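Local atomic coordinates of diacylglycerol O-acyltransferase (Marinobacter hydrocarbonoclasticus, PDB entry 6CHJ), a protein that probably transfers acyl groups from acyl-CoA to diacylglycerol, yielding triacylglycerol and CoA, as a member of the wax ester synthase/diacylglycerol acyltransferase family. Residues Ala273-Leu278 and Asp282-Lys287; Thr317-Ala322 and Leu326-His331; Lys205-Thr210 and Pro358-Leu363. One frame throughout, in Å; residues are numbered along the deposited sequence.

Interactions 1 and 2 are neighbours in space and follow one another along the chain. Their centres lie 14 Å apart, and R275 ties them together: its NH1 is 2.8 Å from T317 O, a probable hydrogen bond between the last turns of helix 262-280 and the loop that opens interaction 2. Backbone O of E286 also packs against CB of D318. Interaction 3 stands apart, its centre 28 Å from that of interaction 1 and 32 Å from that of interaction 2, with nearest atoms about 13 and about 17 Å away. In sequence, both local contacts are nested inside the long loop closed by interaction 3, which brings together segments of the catalytic domain and of the C-terminal domain.

Interaction 1: Ala273-Leu278 and Asp282-Lys287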
loop_
_atom_site.group_PDB
_atom_site.type_symbol
_atom_site.label_atom_id
_atom_site.label_comp_id
_atom_site.label_asym_id
_atom_site.label_seq_id
_atom_site.Cartn_x
_atom_site.Cartn_y
_atom_site.Cartn_z
ATOM N N ALA B 273 22.979 18.774 -8.272
ATOM C CA ALA B 273 21.545 18.710 -7.980
ATOM C C ALA B 273 21.278 18.851 -6.487
ATOM O O ALA B 273 20.379 19.598 -6.076
ATOM C CB ALA B 273 20.941 17.409 -8.517
ATOM N N LEU B 274 22.053 18.142 -5.656
ATOM C CA LEU B 274 21.836 18.222 -4.216
ATOM C C LEU B 274 22.095 19.628 -3.713
ATOM O O LEU B 274 21.387 20.122 -2.824
ATOM C CB LEU B 274 22.746 17.234 -3.484
ATOM C CG LEU B 274 22.313 15.770 -3.426
ATOM C CD1 LEU B 274 23.484 14.903 -3.020
ATOM C CD2 LEU B 274 21.111 15.576 -2.471
ATOM N N ARG B 275 23.123 20.278 -4.268
ATOM C CA ARG B 275 23.458 21.640 -3.885
ATOM C C ARG B 275 22.314 22.586 -4.223
ATOM O O ARG B 275 21.835 23.329 -3.359
ATOM C CB ARG B 275 24.761 22.058 -4.581
ATOM C CG ARG B 275 25.213 23.470 -4.276
ATOM C CD ARG B 275 26.473 23.823 -5.053
ATOM N NE ARG B 275 26.551 25.262 -5.257
ATOM C CZ ARG B 275 26.948 26.134 -4.335
ATOM N NH1 ARG B 275 27.357 25.712 -3.148
ATOM N NH2 ARG B 275 26.955 27.437 -4.610
ATOM N N THR B 276 21.847 22.552 -5.471
ATOM C CA THR B 276 20.740 23.416 -5.861
ATOM C C THR B 276 19.511 23.157 -5.002
ATOM O O THR B 276 18.844 24.103 -4.555
ATOM C CB THR B 276 20.397 23.211 -7.339
ATOM O OG1 THR B 276 21.598 23.127 -8.114
ATOM C CG2 THR B 276 19.547 24.380 -7.859
ATOM N N TYR B 277 19.200 21.875 -4.750
ATOM C CA TYR B 277 17.995 21.556 -3.993
ATOM C C TYR B 277 18.057 22.131 -2.579
ATOM O O TYR B 277 17.070 22.697 -2.087
ATOM C CB TYR B 277 17.763 20.043 -3.960
ATOM C CG TYR B 277 16.535 19.697 -3.158
ATOM C CD1 TYR B 277 15.285 19.616 -3.769
ATOM C CD2 TYR B 277 16.607 19.503 -1.783
ATOM C CE1 TYR B 277 14.141 19.323 -3.039
ATOM C CE2 TYR B 277 15.465 19.218 -1.040
ATOM C CZ TYR B 277 14.241 19.128 -1.675
ATOM O OH TYR B 277 13.117 18.851 -0.946
ATOM N N LEU B 278 19.206 22.008 -1.905
ATOM C CA LEU B 278 19.280 22.457 -0.520
ATOM C C LEU B 278 19.388 23.971 -0.416
ATOM O O LEU B 278 18.881 24.567 0.542
ATOM C CB LEU B 278 20.460 21.787 0.184
ATOM C CG LEU B 278 20.265 20.289 0.422
ATOM C CD1 LEU B 278 21.594 19.594 0.716
ATOM C CD2 LEU B 278 19.282 20.075 1.545
ATOM N N ASP B 282 16.855 26.759 1.390
ATOM C CA ASP B 282 17.585 27.508 2.411
ATOM C C ASP B 282 18.137 26.588 3.491
ATOM O O ASP B 282 18.213 26.960 4.662
ATOM C CB ASP B 282 16.711 28.601 3.029
ATOM C CG ASP B 282 16.633 29.841 2.153
ATOM O OD1 ASP B 282 17.704 30.436 1.871
ATOM O OD2 ASP B 282 15.509 30.203 1.731
ATOM N N ALA B 283 18.527 25.384 3.093
ATOM C CA ALA B 283 18.929 24.340 4.023
ATOM C C ALA B 283 20.227 23.688 3.573
ATOM O O ALA B 283 20.471 22.515 3.869
ATOM C CB ALA B 283 17.825 23.293 4.176
ATOM N N LEU B 284 21.056 24.432 2.851
ATOM C CA LEU B 284 22.353 23.927 2.423
ATOM C C LEU B 284 23.349 24.068 3.565
ATOM O O LEU B 284 23.553 25.182 4.057
ATOM C CB LEU B 284 22.847 24.679 1.189
ATOM C CG LEU B 284 24.305 24.418 0.813
ATOM C CD1 LEU B 284 24.454 23.040 0.196
ATOM C CD2 LEU B 284 24.883 25.486 -0.128
ATOM N N PRO B 285 23.969 22.981 4.025
ATOM C CA PRO B 285 24.918 23.080 5.144
ATOM C C PRO B 285 26.186 23.814 4.739
ATOM O O PRO B 285 26.531 23.911 3.560
ATOM C CB PRO B 285 25.232 21.618 5.490
ATOM C CG PRO B 285 24.220 20.779 4.695
ATOM C CD PRO B 285 23.870 21.610 3.498
ATOM N N GLU B 286 26.895 24.320 5.754
ATOM C CA GLU B 286 28.179 24.974 5.507
ATOM C C GLU B 286 29.251 23.955 5.122
ATOM O O GLU B 286 29.959 24.133 4.128
ATOM C CB GLU B 286 28.606 25.770 6.741
ATOM C CG GLU B 286 30.084 26.124 6.772
ATOM C CD GLU B 286 30.374 27.378 7.586
ATOM O OE1 GLU B 286 30.242 28.499 7.032
ATOM O OE2 GLU B 286 30.730 27.237 8.782
ATOM N N LYS B 287 29.381 22.879 5.891
ATOM C CA LYS B 287 30.239 21.784 5.472
ATOM C C LYS B 287 29.622 21.057 4.274
ATOM O O LYS B 287 28.394 20.956 4.153
ATOM C CB LYS B 287 30.459 20.807 6.622
ATOM C CG LYS B 287 31.530 21.268 7.625
ATOM C CD LYS B 287 31.538 20.413 8.895
ATOM C CE LYS B 287 32.717 19.445 8.921
ATOM N NZ LYS B 287 32.707 18.585 10.159
#
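A Schellman motif ends helix 262-280 here, and the bond from A283 N to L278 O is its 6→1 closure. D282 leaves helical geometry with a positive phi, which turns the chain back so that the amide of A283 faces the last turn. The evidence for a true bond is a separation of 2.7 Å between A283 N and L278 O, with an N-H...O angle of 166° and the donor tilted 20° from the carbonyl plane. D282 N and L284 N also crowd L278 O, but their hydrogens point poorly and neither counts as a bond.

L278 carries most of the side-chain contact. Its CG is anti to the carbonyl carbon (chi1 -70°), a turn that places the branch alongside the departing chain. CB of L278 lies 3.6 Å from L284 CA and 3.9 Å from L284 CB. CD2 of L278 lies beside the carbonyl oxygen of A283. CD1 of L278 meets P285 CD at 4.1 Å, the leucine and the proline crossing at about a right angle. In L284, CG is anti to the backbone N, and CD2 of L284 comes to 3.9 Å from NH1 of R275, obliquely to the guanidinium. NH1 of R275 donates a hydrogen bond to T317 O, so the leucine methyl is an apolar neighbour of a group whose polar partner lies elsewhere. Beyond the two segments, L278 also touches M230.

The chemistry thus divides in two: one nearly straight backbone bond between the segments helps close the turn, together with the positive phi of D282, and L278, in the last turn, packs against A283, L284 and P285 as the chain leaves the helix on the way to strand 290-294.

Interaction 2: Thr317-Ala322 and Leu326-His331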
loop_
_atom_site.group_PDB
_atom_site.type_symbol
_atom_site.label_atom_id
_atom_site.label_comp_id
_atom_site.label_asym_id
_atom_site.label_seq_id
_atom_site.Cartn_x
_atom_site.Cartn_y
_atom_site.Cartn_z
ATOM N N THR B 317 29.546 20.161 -1.844
ATOM C CA THR B 317 28.411 21.039 -2.078
ATOM C C THR B 317 28.641 22.447 -1.563
ATOM O O THR B 317 27.756 23.290 -1.705
ATOM C CB THR B 317 27.163 20.425 -1.443
ATOM O OG1 THR B 317 27.438 20.102 -0.068
ATOM C CG2 THR B 317 26.815 19.171 -2.200
ATOM N N ASP B 318 29.801 22.718 -0.984
ATOM C CA ASP B 318 30.201 24.063 -0.588
ATOM C C ASP B 318 30.945 24.801 -1.691
ATOM O O ASP B 318 31.277 25.977 -1.514
ATOM C CB ASP B 318 31.083 23.986 0.662
ATOM C CG ASP B 318 32.433 23.357 0.375
ATOM O OD1 ASP B 318 33.453 23.849 0.907
ATOM O OD2 ASP B 318 32.485 22.379 -0.396
ATOM N N VAL B 319 31.228 24.137 -2.812
ATOM C CA VAL B 319 31.961 24.715 -3.936
ATOM C C VAL B 319 30.960 25.251 -4.953
ATOM O O VAL B 319 29.956 24.593 -5.251
ATOM C CB VAL B 319 32.889 23.659 -4.574
ATOM C CG1 VAL B 319 33.687 24.243 -5.735
ATOM C CG2 VAL B 319 33.797 23.010 -3.512
ATOM N N GLN B 320 31.237 26.434 -5.512
ATOM C CA GLN B 320 30.266 27.103 -6.379
ATOM C C GLN B 320 30.469 26.824 -7.866
ATOM O O GLN B 320 29.509 26.527 -8.575
ATOM C CB GLN B 320 30.283 28.612 -6.142
ATOM C CG GLN B 320 29.065 29.279 -6.732
ATOM C CD GLN B 320 28.928 30.728 -6.324
ATOM O OE1 GLN B 320 29.494 31.147 -5.313
ATOM N NE2 GLN B 320 28.178 31.506 -7.110
ATOM N N GLU B 321 31.686 26.937 -8.372
ATOM C CA GLU B 321 31.872 26.662 -9.788
ATOM C C GLU B 321 31.799 25.161 -10.058
ATOM O O GLU B 321 32.241 24.332 -9.252
ATOM C CB GLU B 321 33.203 27.230 -10.301
ATOM C CG GLU B 321 33.180 27.494 -11.808
ATOM C CD GLU B 321 34.463 27.060 -12.498
ATOM O OE1 GLU B 321 35.439 26.716 -11.782
ATOM O OE2 GLU B 321 34.496 27.054 -13.755
ATOM N N ALA B 322 31.237 24.823 -11.218
ATOM C CA ALA B 322 30.965 23.428 -11.539
ATOM C C ALA B 322 32.248 22.667 -11.866
ATOM O O ALA B 322 32.430 21.526 -11.419
ATOM C CB ALA B 322 29.962 23.361 -12.692
ATOM N N LEU B 326 33.470 19.325 -9.914
ATOM C CA LEU B 326 33.745 18.053 -10.569
ATOM C C LEU B 326 35.148 17.541 -10.232
ATOM O O LEU B 326 35.313 16.376 -9.854
ATOM C CB LEU B 326 33.557 18.195 -12.075
ATOM C CG LEU B 326 34.144 17.080 -12.933
ATOM C CD1 LEU B 326 33.406 15.771 -12.705
ATOM C CD2 LEU B 326 34.101 17.496 -14.422
ATOM N N LEU B 327 36.170 18.406 -10.313
ATOM C CA LEU B 327 37.546 17.926 -10.147
ATOM C C LEU B 327 37.887 17.616 -8.691
ATOM O O LEU B 327 38.564 16.615 -8.417
ATOM C CB LEU B 327 38.542 18.936 -10.716
ATOM C CG LEU B 327 38.261 19.300 -12.168
ATOM C CD1 LEU B 327 38.973 20.602 -12.493
ATOM C CD2 LEU B 327 38.672 18.173 -13.098
ATOM N N LYS B 328 37.432 18.441 -7.743
ATOM C CA LYS B 328 37.577 18.058 -6.341
ATOM C C LYS B 328 36.861 16.741 -6.047
ATOM O O LYS B 328 37.325 15.964 -5.204
ATOM C CB LYS B 328 37.061 19.164 -5.416
ATOM C CG LYS B 328 37.750 20.501 -5.609
ATOM C CD LYS B 328 37.896 21.252 -4.296
ATOM C CE LYS B 328 38.329 22.696 -4.530
ATOM N NZ LYS B 328 38.084 23.560 -3.333
ATOM N N ILE B 329 35.737 16.473 -6.729
ATOM C CA ILE B 329 35.074 15.176 -6.597
ATOM C C ILE B 329 35.928 14.085 -7.230
ATOM O O ILE B 329 36.094 12.997 -6.661
ATOM C CB ILE B 329 33.655 15.216 -7.216
ATOM C CG1 ILE B 329 32.691 16.033 -6.348
ATOM C CG2 ILE B 329 33.103 13.807 -7.409
ATOM C CD1 ILE B 329 31.483 16.598 -7.099
ATOM N N HIS B 330 36.493 14.361 -8.409
ATOM C CA HIS B 330 37.256 13.348 -9.130
ATOM C C HIS B 330 38.467 12.890 -8.318
ATOM O O HIS B 330 38.639 11.691 -8.062
ATOM C CB HIS B 330 37.682 13.898 -10.495
ATOM C CG HIS B 330 38.899 13.239 -11.065
ATOM N ND1 HIS B 330 39.904 13.950 -11.686
ATOM C CD2 HIS B 330 39.267 11.936 -11.126
ATOM C CE1 HIS B 330 40.843 13.115 -12.095
ATOM N NE2 HIS B 330 40.485 11.888 -11.758
ATOM N N HIS B 331 39.319 13.840 -7.905
ATOM C CA HIS B 331 40.493 13.475 -7.122
ATOM C C HIS B 331 40.099 12.916 -5.766
ATOM O O HIS B 331 40.760 11.999 -5.258
ATOM C CB HIS B 331 41.433 14.683 -6.967
ATOM C CG HIS B 331 42.162 15.045 -8.226
ATOM N ND1 HIS B 331 42.060 16.287 -8.817
ATOM C CD2 HIS B 331 42.981 14.313 -9.022
ATOM C CE1 HIS B 331 42.792 16.307 -9.920
ATOM N NE2 HIS B 331 43.360 15.122 -10.068
#
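V319 and K328 meet because of how each is turned: CG1 of V319 is anti to its backbone N (chi1 -179°), which directs CG2 to the lysine, and the K328 chain leaves the helix at chi1 -58° and runs back along it to the loop. The result is V319 CG2 to K328 NZ at 4.3 Å, a loose approach of a methyl to the ammonium group. The charge of K328 is answered by a salt bridge with E324, one turn earlier on the same helix. D318 carries the opposite charge, but its OD1 stays 6.3 Å from K328 NZ, too far for a direct contact, and could at most exert a weak electrostatic influence.

The stronger link is backbone. E321 occupies the N-cap position of helix 322-338, and A322 O, in the first turn, accepts from L326 N at 2.9 Å; the N-H...O angle of 173° marks a regular i to i+4 helical bond. CB of L326 also lies 3.6 Å from A322 O, as the geometry of a helical turn brings it. V319 O is taken by R325 NE, a further tie between the loop and the first turns.

The loop enters from strand 310-314, and helix 322-338, which follows it, packs against two other helices. A322 and L326 both rest on L449 of helix 437-453, L326 also reaches A268 of helix 262-280, and I329 packs against A271 of the same helix.

Interaction 3: Lys205-Thr210 and Pro358-Leu363; sequences KELLKT and PAAFHL
L208 lays its branched end on the ring of F361, and its side chain can be followed outward. CB starts off to the flank of the helix, with no partner on the other segment. At CG, anti to the carbonyl carbon (chi1 -71°), the chain turns to the ring, and CG sits 3.8 Å from F361 CE1. Both methyls then gather round that same carbon: CD1 lies 4.0 Å from F361 CE1, and CD2 reaches over the ring face as a CH-pi contact, 4.3 Å from the F361 centroid and 22° off the normal, displaced toward the rim.

L207 works beside it. Its CB stands at the edge of the F361 ring, near the ring plane, while CD1 rests on the backbone, 3.9 Å from F361 N, with A360 CB at 4.2 Å. Replacing L208 with an alanine would probably take the CH-pi contact from the face of the F361 ring and open a gap beside CE1.

The short helical segments run nearly antiparallel, crossing at -157° with axes 9.6 Å apart at closest approach. Helix 200-212 therefore lies along one flank of helix 345-365, where L207 also touches A357 and L364, one turn to either side of A360 and F361.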
loop_
_atom_site.group_PDB
_atom_site.type_symbol
_atom_site.label_atom_id
_atom_site.label_comp_id
_atom_site.label_asym_id
_atom_site.label_seq_id
_atom_site.Cartn_x
_atom_site.Cartn_y
_atom_site.Cartn_z
ATOM N N LYS B 205 23.278 -1.797 21.850
ATOM C CA LYS B 205 24.327 -1.872 22.853
ATOM C C LYS B 205 25.470 -2.769 22.388
ATOM O O LYS B 205 26.643 -2.431 22.590
ATOM C CB LYS B 205 23.727 -2.308 24.187
ATOM C CG LYS B 205 23.358 -1.097 25.020
ATOM C CD LYS B 205 22.200 -1.326 25.937
ATOM C CE LYS B 205 21.846 -0.038 26.671
ATOM N NZ LYS B 205 20.736 -0.268 27.641
ATOM N N GLU B 206 25.163 -3.872 21.696
ATOM C CA GLU B 206 26.226 -4.630 21.038
ATOM C C GLU B 206 27.002 -3.777 20.037
ATOM O O GLU B 206 28.174 -4.071 19.752
ATOM C CB GLU B 206 25.646 -5.858 20.339
ATOM C CG GLU B 206 26.672 -6.958 20.099
ATOM C CD GLU B 206 27.536 -7.219 21.324
ATOM O OE1 GLU B 206 27.051 -7.853 22.291
ATOM O OE2 GLU B 206 28.703 -6.769 21.319
ATOM N N LEU B 207 26.385 -2.722 19.502
ATOM C CA LEU B 207 27.119 -1.836 18.611
ATOM C C LEU B 207 28.072 -0.936 19.393
ATOM O O LEU B 207 29.216 -0.734 18.972
ATOM C CB LEU B 207 26.142 -1.012 17.764
ATOM C CG LEU B 207 25.754 -1.632 16.416
ATOM C CD1 LEU B 207 24.524 -0.931 15.813
ATOM C CD2 LEU B 207 26.939 -1.626 15.442
ATOM N N LEU B 208 27.634 -0.402 20.541
ATOM C CA LEU B 208 28.547 0.365 21.391
ATOM C C LEU B 208 29.745 -0.481 21.813
ATOM O O LEU B 208 30.896 -0.045 21.689
ATOM C CB LEU B 208 27.810 0.914 22.618
ATOM C CG LEU B 208 26.798 2.042 22.374
ATOM C CD1 LEU B 208 25.888 2.228 23.584
ATOM C CD2 LEU B 208 27.463 3.369 21.984
ATOM N N LYS B 209 29.495 -1.706 22.294
ATOM C CA LYS B 209 30.592 -2.582 22.701
ATOM C C LYS B 209 31.558 -2.820 21.546
ATOM O O LYS B 209 32.779 -2.701 21.704
ATOM C CB LYS B 209 30.049 -3.915 23.230
ATOM C CG LYS B 209 31.151 -4.939 23.538
ATOM C CD LYS B 209 30.617 -6.340 23.849
ATOM C CE LYS B 209 31.738 -7.383 23.786
ATOM N NZ LYS B 209 31.274 -8.760 24.122
ATOM N N THR B 210 31.024 -3.151 20.370
ATOM C CA THR B 210 31.879 -3.306 19.198
ATOM C C THR B 210 32.646 -2.024 18.918
ATOM O O THR B 210 33.842 -2.063 18.609
ATOM C CB THR B 210 31.041 -3.708 17.978
ATOM O OG1 THR B 210 30.378 -4.959 18.226
ATOM C CG2 THR B 210 31.916 -3.816 16.729
ATOM N N PRO B 358 29.635 3.030 13.742
ATOM C CA PRO B 358 28.996 4.215 14.344
ATOM C C PRO B 358 27.830 4.734 13.524
ATOM O O PRO B 358 26.826 5.167 14.100
ATOM C CB PRO B 358 30.137 5.241 14.413
ATOM C CG PRO B 358 31.392 4.430 14.307
ATOM C CD PRO B 358 31.061 3.279 13.437
ATOM N N ALA B 359 27.936 4.719 12.194
ATOM C CA ALA B 359 26.806 5.144 11.375
ATOM C C ALA B 359 25.606 4.223 11.585
ATOM O O ALA B 359 24.460 4.692 11.660
ATOM C CB ALA B 359 27.206 5.197 9.898
ATOM N N ALA B 360 25.851 2.912 11.715
ATOM C CA ALA B 360 24.752 1.984 11.965
ATOM C C ALA B 360 24.061 2.298 13.282
ATOM O O ALA B 360 22.828 2.282 13.358
ATOM C CB ALA B 360 25.252 0.542 11.953
ATOM N N PHE B 361 24.839 2.611 14.324
ATOM C CA PHE B 361 24.247 2.969 15.608
ATOM C C PHE B 361 23.392 4.216 15.478
ATOM O O PHE B 361 22.330 4.320 16.114
ATOM C CB PHE B 361 25.328 3.194 16.678
ATOM C CG PHE B 361 24.776 3.684 18.005
ATOM C CD1 PHE B 361 24.411 2.778 18.998
ATOM C CD2 PHE B 361 24.618 5.044 18.262
ATOM C CE1 PHE B 361 23.885 3.215 20.215
ATOM C CE2 PHE B 361 24.099 5.490 19.480
ATOM C CZ PHE B 361 23.728 4.566 20.457
ATOM N N HIS B 362 23.843 5.185 14.675
ATOM C CA HIS B 362 23.065 6.415 14.563
ATOM C C HIS B 362 21.782 6.197 13.757
ATOM O O HIS B 362 20.725 6.701 14.146
ATOM C CB HIS B 362 23.872 7.541 13.940
ATOM C CG HIS B 362 23.095 8.817 13.838
ATOM N ND1 HIS B 362 22.382 9.332 14.903
ATOM C CD2 HIS B 362 22.882 9.660 12.797
ATOM C CE1 HIS B 362 21.779 10.446 14.529
ATOM N NE2 HIS B 362 22.067 10.668 13.255
ATOM N N LEU B 363 21.873 5.490 12.614
ATOM C CA LEU B 363 20.684 5.147 11.823
ATOM C C LEU B 363 19.619 4.468 12.679
ATOM O O LEU B 363 18.452 4.880 12.678
ATOM C CB LEU B 363 21.067 4.241 10.650
ATOM C CG LEU B 363 21.884 5.053 9.646
ATOM C CD1 LEU B 363 22.600 4.179 8.645
ATOM C CD2 LEU B 363 20.970 6.054 8.954
#